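PDB 6L0A: dihydroorotase from Saccharomyces cerevisiae S288C, which catalyses the zinc-dependent, reversible interconversion of N-carbamoyl-L-aspartate and dihydroorotate, the third step of de novo pyrimidine biosynthesis. Local coordinates for residues Leu9-His14 against Phe307-Tyr312; His16-Ala21 against Ser259-Val264; Ala119-Phe124 against Asn169-Leu174; Gln332-Val337 against Asp353-Ser358. All coordinates share one frame; numbering follows the deposited sequence.

Interaction 1 (Leu9-His14 against Phe307-Tyr312); sequences LTCDMH and FGISFY. With ZN (zinc ion), chain K.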
loop_
_atom_site.group_PDB
_atom_site.type_symbol
_atom_site.label_atom_id
_atom_site.label_comp_id
_atom_site.label_asym_id
_atom_site.label_seq_id
_atom_site.Cartn_x
_atom_site.Cartn_y
_atom_site.Cartn_z
ATOM N N LEU C 9 16.640 -31.045 10.598
ATOM C CA LEU C 9 17.430 -30.167 9.733
ATOM C C LEU C 9 16.455 -29.251 9.001
ATOM O O LEU C 9 15.920 -29.589 7.951
ATOM C CB LEU C 9 18.278 -30.980 8.761
ATOM C CG LEU C 9 19.161 -32.041 9.414
ATOM C CD1 LEU C 9 19.799 -32.939 8.369
ATOM C CD2 LEU C 9 20.212 -31.381 10.297
ATOM N N THR C 10 16.213 -28.088 9.582
ATOM C CA THR C 10 15.292 -27.110 9.021
ATOM C C THR C 10 15.916 -26.408 7.817
ATOM O O THR C 10 17.127 -26.174 7.774
ATOM C CB THR C 10 14.943 -26.071 10.080
ATOM O OG1 THR C 10 16.154 -25.626 10.697
ATOM C CG2 THR C 10 14.036 -26.670 11.148
ATOM N N CYS C 11 15.072 -26.023 6.854
ATOM C CA CYS C 11 15.565 -25.284 5.699
ATOM C C CYS C 11 14.707 -24.049 5.435
ATOM O O CYS C 11 13.477 -24.083 5.538
ATOM C CB CYS C 11 15.606 -26.138 4.436
ATOM S SG CYS C 11 14.148 -27.091 4.077
ATOM N N ASP C 12 15.384 -22.968 5.076
ATOM C CA ASP C 12 14.757 -21.747 4.571
ATOM C C ASP C 12 15.253 -21.597 3.140
ATOM O O ASP C 12 16.423 -21.273 2.902
ATOM C CB ASP C 12 15.124 -20.548 5.445
ATOM C CG ASP C 12 14.601 -19.238 4.895
ATOM O OD1 ASP C 12 13.951 -19.239 3.824
ATOM O OD2 ASP C 12 14.850 -18.208 5.546
ATOM N N MET C 13 14.378 -21.863 2.182
ATOM C CA MET C 13 14.820 -21.927 0.798
ATOM C C MET C 13 14.719 -20.582 0.075
ATOM O O MET C 13 14.602 -20.553 -1.160
ATOM C CB MET C 13 14.046 -23.024 0.070
ATOM C CG MET C 13 14.411 -24.445 0.595
ATOM S SD MET C 13 16.191 -24.709 0.860
ATOM C CE MET C 13 16.236 -26.515 0.900
ATOM N N HIS C 14 14.826 -19.463 0.798
ATOM C CA HIS C 14 14.792 -18.146 0.145
ATOM C C HIS C 14 15.341 -17.095 1.120
ATOM O O HIS C 14 14.578 -16.480 1.860
ATOM C CB HIS C 14 13.377 -17.806 -0.290
ATOM C CG HIS C 14 13.305 -16.700 -1.297
ATOM N ND1 HIS C 14 12.529 -16.777 -2.433
ATOM C CD2 HIS C 14 13.920 -15.492 -1.344
ATOM C CE1 HIS C 14 12.662 -15.663 -3.132
ATOM N NE2 HIS C 14 13.497 -14.864 -2.492
ATOM N N PHE C 307 9.968 -31.114 3.147
ATOM C CA PHE C 307 9.609 -30.900 1.748
ATOM C C PHE C 307 10.690 -30.128 1.002
ATOM O O PHE C 307 10.956 -30.409 -0.173
ATOM C CB PHE C 307 8.261 -30.182 1.658
ATOM C CG PHE C 307 7.112 -30.996 2.203
ATOM C CD1 PHE C 307 7.094 -32.380 2.051
ATOM C CD2 PHE C 307 6.068 -30.386 2.879
ATOM C CE1 PHE C 307 6.036 -33.135 2.551
ATOM C CE2 PHE C 307 5.020 -31.132 3.382
ATOM C CZ PHE C 307 5.002 -32.509 3.217
ATOM N N GLY C 308 11.333 -29.168 1.661
ATOM C CA GLY C 308 12.419 -28.446 1.006
ATOM C C GLY C 308 13.638 -29.321 0.797
ATOM O O GLY C 308 14.264 -29.290 -0.267
ATOM N N ILE C 309 13.990 -30.116 1.809
ATOM C CA ILE C 309 15.093 -31.064 1.665
ATOM C C ILE C 309 14.827 -32.026 0.510
ATOM O O ILE C 309 15.723 -32.322 -0.291
ATOM C CB ILE C 309 15.318 -31.810 2.993
ATOM C CG1 ILE C 309 16.143 -30.935 3.941
ATOM C CG2 ILE C 309 15.987 -33.168 2.753
ATOM C CD1 ILE C 309 16.219 -31.458 5.361
ATOM N N SER C 310 13.589 -32.511 0.393
ATOM C CA SER C 310 13.252 -33.456 -0.669
ATOM C C SER C 310 13.318 -32.803 -2.053
ATOM O O SER C 310 13.865 -33.386 -2.998
ATOM C CB SER C 310 11.863 -34.052 -0.411
ATOM O OG SER C 310 11.391 -34.787 -1.532
ATOM N N PHE C 311 12.760 -31.595 -2.193
ATOM C CA PHE C 311 12.711 -30.938 -3.500
ATOM C C PHE C 311 14.103 -30.558 -3.987
ATOM O O PHE C 311 14.415 -30.710 -5.174
ATOM C CB PHE C 311 11.814 -29.692 -3.423
ATOM C CG PHE C 311 11.508 -29.072 -4.757
ATOM C CD1 PHE C 311 10.451 -29.529 -5.518
ATOM C CD2 PHE C 311 12.278 -28.035 -5.252
ATOM C CE1 PHE C 311 10.162 -28.966 -6.761
ATOM C CE2 PHE C 311 11.997 -27.474 -6.480
ATOM C CZ PHE C 311 10.926 -27.938 -7.234
ATOM N N TYR C 312 14.942 -30.033 -3.099
ATOM C CA TYR C 312 16.293 -29.659 -3.482
ATOM C C TYR C 312 17.241 -30.849 -3.423
ATOM O O TYR C 312 18.424 -30.699 -3.752
ATOM C CB TYR C 312 16.812 -28.533 -2.586
ATOM C CG TYR C 312 16.380 -27.146 -3.034
ATOM C CD1 TYR C 312 15.168 -26.597 -2.619
ATOM C CD2 TYR C 312 17.186 -26.391 -3.881
ATOM C CE1 TYR C 312 14.778 -25.317 -3.044
ATOM C CE2 TYR C 312 16.815 -25.126 -4.298
ATOM C CZ TYR C 312 15.610 -24.596 -3.883
ATOM O OH TYR C 312 15.252 -23.337 -4.318
HETATM ZN ZN ZN K . 13.811 -12.748 -2.256
HETATM O O HOH W 1 13.378 -22.011 -3.087
#
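Met13 CE projects from the strand onto the helix, meeting Gly308 O at 3.6 Å and Tyr312 CD1 at 3.7 Å, so the methyl sits in the hollow between one helical turn and the tyrosine ring. The thioether behind it makes a Met-aromatic contact: SD lies obliquely, 4.5 Å from the ring centroid of Tyr312 and 27° off the ring normal. A bend at chi2 (-43°) brings CG and CE to the CD1/CE1 side of that ring. Met13 and Tyr312 run antiparallel alongside one another. Gly308 supplies the next hollow: with no side chain there, Cys11 SG comes to 3.8 Å from Gly308 CA. In the TIM-barrel fold of the amidohydrolases, 11-15 is a barrel strand that presents His14, whose NE2 ligates a zinc ion; helix 300-312 packs across the end of the barrel away from that ion, touching strands 37-40, 175-178 and 253-255 as well. Toward the start of the strand, Ile309 CD1 is the bump, pressed to 3.2 Å from Leu9 O and 4.0 Å from Leu9 CB. A water donates to Met13 O and accepts from Tyr312 OH (OH to water 2.6 Å), while Asn135 also hydrogen-bonds that hydroxyl.

Interaction 2 (His16-Ala21 against Ser259-Val264); sequences HVREGA and SAPHPV. With ZN (zinc ion), chain K; LMR ((2S)-2-hydroxybutanedioic acid), chain M.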
loop_
_atom_site.group_PDB
_atom_site.type_symbol
_atom_site.label_atom_id
_atom_site.label_comp_id
_atom_site.label_asym_id
_atom_site.label_seq_id
_atom_site.Cartn_x
_atom_site.Cartn_y
_atom_site.Cartn_z
ATOM N N HIS C 16 18.064 -13.731 1.897
ATOM C CA HIS C 16 18.952 -12.636 1.518
ATOM C C HIS C 16 19.874 -12.308 2.686
ATOM O O HIS C 16 19.396 -11.993 3.783
ATOM C CB HIS C 16 18.150 -11.382 1.130
ATOM C CG HIS C 16 17.287 -11.558 -0.083
ATOM N ND1 HIS C 16 17.745 -11.334 -1.365
ATOM C CD2 HIS C 16 15.994 -11.944 -0.206
ATOM C CE1 HIS C 16 16.769 -11.580 -2.225
ATOM N NE2 HIS C 16 15.695 -11.953 -1.548
ATOM N N VAL C 17 21.191 -12.349 2.457
ATOM C CA VAL C 17 22.153 -11.939 3.477
ATOM C C VAL C 17 23.035 -10.784 3.030
ATOM O O VAL C 17 23.911 -10.365 3.793
ATOM C CB VAL C 17 23.036 -13.112 3.963
ATOM C CG1 VAL C 17 22.203 -14.145 4.730
ATOM C CG2 VAL C 17 23.781 -13.738 2.796
ATOM N N ARG C 18 22.837 -10.253 1.824
ATOM C CA ARG C 18 23.505 -9.014 1.385
ATOM C C ARG C 18 25.028 -9.221 1.394
ATOM O O ARG C 18 25.524 -10.333 1.157
ATOM C CB ARG C 18 23.039 -7.827 2.233
ATOM C CG ARG C 18 21.539 -7.752 2.501
ATOM C CD ARG C 18 20.754 -7.533 1.223
ATOM N NE ARG C 18 19.385 -7.125 1.539
ATOM C CZ ARG C 18 18.359 -7.238 0.702
ATOM N NH1 ARG C 18 18.536 -7.745 -0.519
ATOM N NH2 ARG C 18 17.152 -6.848 1.096
ATOM N N GLU C 19 25.780 -8.141 1.648
ATOM C CA GLU C 19 27.241 -8.164 1.654
ATOM C C GLU C 19 27.750 -7.281 2.793
ATOM O O GLU C 19 26.969 -6.684 3.541
ATOM C CB GLU C 19 27.802 -7.713 0.301
ATOM C CG GLU C 19 27.633 -8.734 -0.826
ATOM C CD GLU C 19 28.506 -8.435 -2.037
ATOM O OE1 GLU C 19 28.067 -7.665 -2.927
ATOM O OE2 GLU C 19 29.636 -8.973 -2.102
ATOM N N GLY C 20 29.076 -7.222 2.946
ATOM C CA GLY C 20 29.682 -6.293 3.897
ATOM C C GLY C 20 29.161 -6.425 5.316
ATOM O O GLY C 20 28.903 -7.525 5.818
ATOM N N ALA C 21 28.999 -5.276 5.978
ATOM C CA ALA C 21 28.599 -5.273 7.384
ATOM C C ALA C 21 27.211 -5.864 7.579
ATOM O O ALA C 21 26.955 -6.544 8.580
ATOM C CB ALA C 21 28.645 -3.850 7.951
ATOM N N SER C 259 13.497 -13.445 3.757
ATOM C CA SER C 259 13.986 -12.433 4.687
ATOM C C SER C 259 14.917 -11.482 3.942
ATOM O O SER C 259 15.884 -11.916 3.307
ATOM C CB SER C 259 14.696 -13.084 5.873
ATOM O OG SER C 259 15.242 -12.086 6.716
ATOM N N ALA C 260 14.607 -10.185 4.005
ATOM C CA ALA C 260 15.229 -9.167 3.163
ATOM C C ALA C 260 15.674 -8.020 4.055
ATOM O O ALA C 260 14.897 -7.095 4.323
ATOM C CB ALA C 260 14.263 -8.673 2.090
ATOM N N PRO C 261 16.924 -8.040 4.523
ATOM C CA PRO C 261 17.385 -7.004 5.463
ATOM C C PRO C 261 17.564 -5.654 4.776
ATOM O O PRO C 261 18.219 -5.548 3.737
ATOM C CB PRO C 261 18.726 -7.553 5.973
ATOM C CG PRO C 261 18.808 -8.977 5.483
ATOM C CD PRO C 261 17.946 -9.069 4.273
ATOM N N HIS C 262 16.993 -4.614 5.385
ATOM C CA HIS C 262 17.250 -3.245 4.980
ATOM C C HIS C 262 17.546 -2.395 6.208
ATOM O O HIS C 262 16.886 -2.548 7.242
ATOM C CB HIS C 262 16.047 -2.646 4.237
ATOM C CG HIS C 262 15.789 -3.282 2.914
ATOM N ND1 HIS C 262 16.567 -3.030 1.808
ATOM C CD2 HIS C 262 14.847 -4.170 2.520
ATOM C CE1 HIS C 262 16.115 -3.732 0.783
ATOM N NE2 HIS C 262 15.079 -4.441 1.195
ATOM N N PRO C 263 18.532 -1.508 6.125
ATOM C CA PRO C 263 18.722 -0.541 7.207
ATOM C C PRO C 263 17.496 0.349 7.307
ATOM O O PRO C 263 16.847 0.658 6.306
ATOM C CB PRO C 263 19.963 0.240 6.775
ATOM C CG PRO C 263 20.002 0.106 5.294
ATOM C CD PRO C 263 19.377 -1.221 4.960
ATOM N N VAL C 264 17.187 0.754 8.537
ATOM C CA VAL C 264 15.950 1.470 8.815
ATOM C C VAL C 264 15.825 2.730 7.965
ATOM O O VAL C 264 14.713 3.119 7.580
ATOM C CB VAL C 264 15.884 1.776 10.320
ATOM C CG1 VAL C 264 17.020 2.741 10.725
ATOM C CG2 VAL C 264 14.535 2.309 10.673
HETATM ZN ZN ZN K . 13.811 -12.748 -2.256
HETATM C C1 LMR M . 12.287 -9.503 -3.052
HETATM O O1A LMR M . 12.352 -10.735 -2.797
HETATM O O1B LMR M . 11.417 -9.144 -3.872
HETATM C C2 LMR M . 13.227 -8.454 -2.412
HETATM O O2 LMR M . 12.600 -7.470 -1.612
HETATM C C3 LMR M . 14.128 -9.105 -1.416
HETATM C C4 LMR M . 15.260 -8.104 -1.397
HETATM O O4A LMR M . 15.126 -6.923 -0.923
HETATM O O4B LMR M . 16.304 -8.540 -1.900
HETATM O O HOH W 2 17.840 -12.406 6.131
#
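His16 N donates to Ser259 O at 3.2 Å with an N-H...O angle of 142°, the backbone bond that joins the two loops where His16 and Ala260 have their CA atoms nearest each other. His16 CB packs on Pro261 CD, and the imidazole reaches inward until NE2 binds a zinc ion at 2.2 Å; His14 and Asp258 bind the same metal. Malate O4B lies over one face of this ring, toward its rim, whereas Ser259 O lies at the ring's edge. Arg18, bent at chi2 (-65°), brings its guanidinium across Pro261. NE and NH2 grip Pro261 O side-on: NE, 2.9 Å from Pro261 O, approaches in the carbonyl plane on one of that oxygen's lone pairs, while NH2 comes from above it. Both bonds keep Pro261 O close to the guanidinium plane, fixing the rotation of the group. Its outer nitrogens meet the malate carboxylate, NH1 to O4B at 2.7 Å and NH2 to O4A at 2.9 Å, the latter nearly straight at 169°. NH2 also lies over one face of the His262 ring. His262 NE2 adds a weak bond to O4A and has a stronger partner in Ala275 O. Malate O1A, 2.5 Å from the zinc ion, places the other carboxylate on the metal. The two carboxylates are held at the metal and at Arg18, with Thr105, Thr106 and Asn43 adding further bonds, and Pro261 O acts as a second-shell acceptor that aims the guanidinium; the positive charge of Arg18 probably offsets the negative charge of the bound carboxylate, consistent with a pocket for an anionic substrate.

Interaction 3 (Ala119-Phe124 against Asn169-Leu174); sequences AFYPIF and NDFPNL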
loop_
_atom_site.group_PDB
_atom_site.type_symbol
_atom_site.label_atom_id
_atom_site.label_comp_id
_atom_site.label_asym_id
_atom_site.label_seq_id
_atom_site.Cartn_x
_atom_site.Cartn_y
_atom_site.Cartn_z
ATOM N N ALA C 119 14.450 -15.829 -25.139
ATOM C CA ALA C 119 15.887 -15.600 -25.233
ATOM C C ALA C 119 16.672 -16.376 -24.188
ATOM O O ALA C 119 17.880 -16.565 -24.355
ATOM C CB ALA C 119 16.201 -14.111 -25.097
ATOM N N PHE C 120 16.026 -16.814 -23.107
ATOM C CA PHE C 120 16.696 -17.593 -22.078
ATOM C C PHE C 120 16.441 -19.087 -22.211
ATOM O O PHE C 120 16.904 -19.855 -21.371
ATOM C CB PHE C 120 16.278 -17.086 -20.681
ATOM C CG PHE C 120 16.717 -15.676 -20.422
ATOM C CD1 PHE C 120 17.983 -15.411 -19.923
ATOM C CD2 PHE C 120 15.893 -14.608 -20.755
ATOM C CE1 PHE C 120 18.405 -14.114 -19.724
ATOM C CE2 PHE C 120 16.314 -13.305 -20.558
ATOM C CZ PHE C 120 17.568 -13.057 -20.041
ATOM N N TYR C 121 15.733 -19.526 -23.252
ATOM C CA TYR C 121 15.475 -20.956 -23.395
ATOM C C TYR C 121 16.755 -21.791 -23.474
ATOM O O TYR C 121 16.768 -22.898 -22.911
ATOM C CB TYR C 121 14.556 -21.199 -24.603
ATOM C CG TYR C 121 13.090 -21.244 -24.210
ATOM C CD1 TYR C 121 12.577 -20.349 -23.280
ATOM C CD2 TYR C 121 12.229 -22.192 -24.750
ATOM C CE1 TYR C 121 11.241 -20.391 -22.894
ATOM C CE2 TYR C 121 10.892 -22.245 -24.379
ATOM C CZ TYR C 121 10.403 -21.338 -23.445
ATOM O OH TYR C 121 9.075 -21.375 -23.070
ATOM N N PRO C 122 17.841 -21.341 -24.110
ATOM C CA PRO C 122 19.098 -22.110 -24.001
ATOM C C PRO C 122 19.595 -22.266 -22.568
ATOM O O PRO C 122 20.142 -23.322 -22.221
ATOM C CB PRO C 122 20.071 -21.300 -24.863
ATOM C CG PRO C 122 19.198 -20.666 -25.888
ATOM C CD PRO C 122 17.946 -20.280 -25.131
ATOM N N ILE C 123 19.411 -21.245 -21.723
ATOM C CA ILE C 123 19.757 -21.377 -20.306
ATOM C C ILE C 123 18.897 -22.446 -19.647
ATOM O O ILE C 123 19.401 -23.327 -18.942
ATOM C CB ILE C 123 19.608 -20.026 -19.586
ATOM C CG1 ILE C 123 20.464 -18.937 -20.248
ATOM C CG2 ILE C 123 19.947 -20.180 -18.083
ATOM C CD1 ILE C 123 21.956 -19.180 -20.147
ATOM N N PHE C 124 17.576 -22.373 -19.847
ATOM C CA PHE C 124 16.680 -23.333 -19.203
ATOM C C PHE C 124 16.954 -24.758 -19.669
ATOM O O PHE C 124 16.830 -25.707 -18.881
ATOM C CB PHE C 124 15.217 -22.966 -19.472
ATOM C CG PHE C 124 14.837 -21.588 -19.008
ATOM C CD1 PHE C 124 15.496 -20.989 -17.944
ATOM C CD2 PHE C 124 13.823 -20.886 -19.637
ATOM C CE1 PHE C 124 15.141 -19.718 -17.507
ATOM C CE2 PHE C 124 13.469 -19.594 -19.210
ATOM C CZ PHE C 124 14.126 -19.020 -18.144
ATOM N N ASN C 169 5.340 -26.407 -19.173
ATOM C CA ASN C 169 5.046 -27.211 -20.357
ATOM C C ASN C 169 6.283 -27.385 -21.235
ATOM O O ASN C 169 6.590 -28.500 -21.676
ATOM C CB ASN C 169 3.909 -26.565 -21.148
ATOM C CG ASN C 169 3.341 -27.492 -22.206
ATOM O OD1 ASN C 169 2.727 -28.514 -21.892
ATOM N ND2 ASN C 169 3.559 -27.147 -23.469
ATOM N N ASP C 170 7.015 -26.292 -21.494
ATOM C CA ASP C 170 8.147 -26.326 -22.421
ATOM C C ASP C 170 9.385 -26.996 -21.841
ATOM O O ASP C 170 10.278 -27.381 -22.606
ATOM C CB ASP C 170 8.518 -24.912 -22.864
ATOM C CG ASP C 170 7.512 -24.325 -23.811
ATOM O OD1 ASP C 170 6.552 -25.045 -24.156
ATOM O OD2 ASP C 170 7.675 -23.147 -24.200
ATOM N N PHE C 171 9.476 -27.127 -20.519
ATOM C CA PHE C 171 10.616 -27.771 -19.864
ATOM C C PHE C 171 10.083 -28.704 -18.788
ATOM O O PHE C 171 10.231 -28.441 -17.590
ATOM C CB PHE C 171 11.582 -26.737 -19.279
ATOM C CG PHE C 171 12.202 -25.837 -20.307
ATOM C CD1 PHE C 171 11.617 -24.627 -20.628
ATOM C CD2 PHE C 171 13.368 -26.211 -20.967
ATOM C CE1 PHE C 171 12.181 -23.796 -21.579
ATOM C CE2 PHE C 171 13.941 -25.384 -21.925
ATOM C CZ PHE C 171 13.351 -24.172 -22.228
ATOM N N PRO C 172 9.480 -29.830 -19.189
ATOM C CA PRO C 172 8.699 -30.637 -18.233
ATOM C C PRO C 172 9.529 -31.350 -17.173
ATOM O O PRO C 172 8.956 -31.792 -16.170
ATOM C CB PRO C 172 7.980 -31.645 -19.141
ATOM C CG PRO C 172 8.906 -31.797 -20.305
ATOM C CD PRO C 172 9.497 -30.430 -20.536
ATOM N N ASN C 173 10.842 -31.479 -17.349
ATOM C CA ASN C 173 11.695 -32.119 -16.356
ATOM C C ASN C 173 12.402 -31.120 -15.453
ATOM O O ASN C 173 13.109 -31.534 -14.525
ATOM C CB ASN C 173 12.735 -33.012 -17.038
ATOM C CG ASN C 173 12.103 -34.179 -17.771
ATOM O OD1 ASN C 173 11.169 -34.810 -17.272
ATOM N ND2 ASN C 173 12.607 -34.468 -18.968
ATOM N N LEU C 174 12.221 -29.825 -15.695
ATOM C CA LEU C 174 12.889 -28.790 -14.915
ATOM C C LEU C 174 12.154 -28.561 -13.599
ATOM O O LEU C 174 10.938 -28.356 -13.588
ATOM C CB LEU C 174 12.952 -27.497 -15.733
ATOM C CG LEU C 174 13.542 -26.223 -15.125
ATOM C CD1 LEU C 174 14.998 -26.450 -14.767
ATOM C CD2 LEU C 174 13.393 -25.040 -16.082
#
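Asp170 OD2 is gripped by two groups: Tyr121 OH donates to it at 2.5 Å, and Lys166, one helical turn earlier, forms a salt bridge with it. The hydroxyl arrives on the anti side of the carboxylate, 17° out of its plane, and the ring and carboxylate planes stand 76° apart. The lysine would be expected to stabilise the carboxylate as an anion. Against the face of the tyrosine ring, Phe171 sets its edge: CE1 lies over the centre of the Tyr121 ring, the centroids are 4.6 Å apart, and the planes meet at 68°, an edge-to-face pair. Phe171 CZ reaches Tyr121 CD2 at 3.4 Å. One face of Phe171 in turn receives Phe124 CB, 3.6 Å from the ring centroid of Phe171, a CH-pi contact. The Phe124 ring adds an offset edge-to-face pair with Phe171, centroids 5.7 Å apart. Phe171 takes this place as the first residue past the end of helix 156-170, and Leu174 CD2 extends the packing to Phe124 CB. Tyr121, Phe124 and Phe171 form an aromatic cluster that joins the start of helix 121-130 to the turn between helix 156-170 and strand 175-178, an alpha-to-beta connection of the TIM barrel.

Interaction 4 (Gln332-Val337 against Asp353-Ser358); sequences QVIPQV and DKLSWS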
loop_
_atom_site.group_PDB
_atom_site.type_symbol
_atom_site.label_atom_id
_atom_site.label_comp_id
_atom_site.label_asym_id
_atom_site.label_seq_id
_atom_site.Cartn_x
_atom_site.Cartn_y
_atom_site.Cartn_z
ATOM N N GLN C 332 8.328 -15.540 24.109
ATOM C CA GLN C 332 9.365 -14.524 23.989
ATOM C C GLN C 332 8.804 -13.302 23.276
ATOM O O GLN C 332 7.751 -13.359 22.635
ATOM C CB GLN C 332 10.592 -15.047 23.236
ATOM C CG GLN C 332 10.284 -15.482 21.810
ATOM C CD GLN C 332 11.521 -15.929 21.057
ATOM O OE1 GLN C 332 12.561 -15.268 21.096
ATOM N NE2 GLN C 332 11.415 -17.067 20.369
ATOM N N VAL C 333 9.532 -12.195 23.386
ATOM C CA VAL C 333 9.093 -10.900 22.882
ATOM C C VAL C 333 10.085 -10.454 21.821
ATOM O O VAL C 333 11.285 -10.327 22.098
ATOM C CB VAL C 333 8.977 -9.855 24.003
ATOM C CG1 VAL C 333 8.892 -8.446 23.420
ATOM C CG2 VAL C 333 7.762 -10.150 24.880
ATOM N N ILE C 334 9.587 -10.231 20.609
ATOM C CA ILE C 334 10.448 -9.752 19.521
ATOM C C ILE C 334 10.948 -8.354 19.862
ATOM O O ILE C 334 10.140 -7.490 20.244
ATOM C CB ILE C 334 9.677 -9.749 18.197
ATOM C CG1 ILE C 334 9.175 -11.156 17.868
ATOM C CG2 ILE C 334 10.545 -9.206 17.072
ATOM C CD1 ILE C 334 8.008 -11.176 16.901
ATOM N N PRO C 335 12.242 -8.080 19.738
ATOM C CA PRO C 335 12.753 -6.739 20.041
ATOM C C PRO C 335 12.225 -5.701 19.063
ATOM O O PRO C 335 11.661 -6.018 18.011
ATOM C CB PRO C 335 14.272 -6.891 19.907
ATOM C CG PRO C 335 14.462 -8.104 19.052
ATOM C CD PRO C 335 13.322 -9.018 19.390
ATOM N N GLN C 336 12.454 -4.429 19.414
ATOM C CA GLN C 336 12.051 -3.323 18.552
ATOM C C GLN C 336 13.012 -3.131 17.391
ATOM O O GLN C 336 12.591 -2.714 16.305
ATOM C CB GLN C 336 11.963 -2.019 19.356
ATOM C CG GLN C 336 10.878 -2.015 20.422
ATOM C CD GLN C 336 9.484 -2.089 19.836
ATOM O OE1 GLN C 336 9.256 -1.688 18.692
ATOM N NE2 GLN C 336 8.536 -2.589 20.623
ATOM N N VAL C 337 14.298 -3.414 17.604
ATOM C CA VAL C 337 15.342 -3.196 16.611
ATOM C C VAL C 337 16.307 -4.376 16.661
ATOM O O VAL C 337 16.490 -5.007 17.706
ATOM C CB VAL C 337 16.077 -1.858 16.861
ATOM C CG1 VAL C 337 17.101 -1.579 15.785
ATOM C CG2 VAL C 337 15.086 -0.702 16.946
ATOM N N ASP C 353 6.064 -7.862 19.322
ATOM C CA ASP C 353 4.993 -8.817 19.557
ATOM C C ASP C 353 5.483 -10.004 20.384
ATOM O O ASP C 353 6.681 -10.205 20.592
ATOM C CB ASP C 353 4.418 -9.326 18.239
ATOM C CG ASP C 353 3.602 -8.280 17.514
ATOM O OD1 ASP C 353 3.412 -7.175 18.071
ATOM O OD2 ASP C 353 3.147 -8.572 16.388
ATOM N N LYS C 354 4.519 -10.805 20.836
ATOM C CA LYS C 354 4.785 -12.055 21.535
ATOM C C LYS C 354 4.810 -13.221 20.559
ATOM O O LYS C 354 4.028 -13.261 19.605
ATOM C CB LYS C 354 3.711 -12.323 22.591
ATOM C CG LYS C 354 3.941 -11.681 23.938
ATOM C CD LYS C 354 2.831 -12.084 24.900
ATOM C CE LYS C 354 2.186 -10.868 25.543
ATOM N NZ LYS C 354 1.322 -10.123 24.584
ATOM N N LEU C 355 5.701 -14.178 20.820
ATOM C CA LEU C 355 5.745 -15.456 20.119
ATOM C C LEU C 355 5.669 -16.570 21.153
ATOM O O LEU C 355 6.353 -16.511 22.177
ATOM C CB LEU C 355 7.022 -15.587 19.280
ATOM C CG LEU C 355 7.149 -14.669 18.059
ATOM C CD1 LEU C 355 8.465 -14.910 17.353
ATOM C CD2 LEU C 355 5.990 -14.912 17.121
ATOM N N SER C 356 4.836 -17.579 20.888
ATOM C CA SER C 356 4.619 -18.649 21.860
ATOM C C SER C 356 5.785 -19.630 21.942
ATOM O O SER C 356 5.895 -20.358 22.937
ATOM C CB SER C 356 3.337 -19.419 21.520
ATOM O OG SER C 356 2.175 -18.688 21.879
ATOM N N TRP C 357 6.651 -19.671 20.931
ATOM C CA TRP C 357 7.705 -20.670 20.841
ATOM C C TRP C 357 9.078 -20.024 20.725
ATOM O O TRP C 357 9.221 -18.876 20.297
ATOM C CB TRP C 357 7.489 -21.586 19.640
ATOM C CG TRP C 357 6.221 -22.334 19.688
ATOM C CD1 TRP C 357 5.001 -21.898 19.280
ATOM C CD2 TRP C 357 6.038 -23.666 20.169
ATOM N NE1 TRP C 357 4.062 -22.880 19.471
ATOM C CE2 TRP C 357 4.675 -23.977 20.017
ATOM C CE3 TRP C 357 6.896 -24.628 20.714
ATOM C CZ2 TRP C 357 4.145 -25.211 20.397
ATOM C CZ3 TRP C 357 6.369 -25.853 21.085
ATOM C CH2 TRP C 357 5.010 -26.135 20.922
ATOM N N SER C 358 10.092 -20.794 21.107
ATOM C CA SER C 358 11.493 -20.430 20.957
ATOM C C SER C 358 12.198 -21.591 20.264
ATOM O O SER C 358 11.630 -22.674 20.110
ATOM C CB SER C 358 12.147 -20.118 22.312
ATOM O OG SER C 358 11.348 -19.216 23.069
#
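Gln332 pairs with Leu355 through its backbone and reaches Trp357 with its side chain. Gln332 N donates to Leu355 O at 2.9 Å, and Leu355 N returns a bond of the same length to Gln332 O, making an antiparallel hydrogen-bonded pair. From CB the side chain turns to the face shared with Leu355, chi1 61° setting CG between the backbone N and the carbonyl carbon. CG lies 4.1 Å from Leu355 CB and is also near Trp357 O. The chain then runs extended, so that CD comes near Ser358 OG, and at the tip NE2 donates to Trp357 O at 2.8 Å. That last bond is nearly straight (166°), lies in the amide plane, and uses a lone pair in the carbonyl plane. Ser358 OG itself is bonded to Lys330 O. Val333 and Lys354 make the next, non-hydrogen-bonded pair, with their side chains on the opposite face. One more backbone bond follows, Ile334 N to Asp353 O at 2.9 Å, and Ile334 CD1 packs obliquely on Leu355 CG at 3.8 Å, with Tyr286 and Pro285 of helix 283-293 adjoining these two residues. The pairing adds short edge strand 332-333 to strand 354-362 in a four-stranded antiparallel sheet apart from the barrel strands. Chemically, the glutamine amide stands in for a backbone donor, carrying the hydrogen bonding on to Trp357 beyond the last paired residues.

In the fold
Interactions 1 and 2 adjoin in sequence and share one zinc ion, bound by His14 in the first and His16 in the second, although their centres lie about 21 Å apart. Interaction 2 supplies part of the malate pocket; in interaction 1 the side chain of Met13 is about 13 Å from malate. Interaction 3 falls within the chain span bracketed by both, on the barrel's periphery, with the Phe124 side chain about 12 Å from that of His137, a ligand of the other zinc ion. Interaction 4 follows later in sequence, away from these sites; its nearest atoms are about 7 Å from interaction 2, while its centre is about 43 Å from that of interaction 3, across the chain's centre.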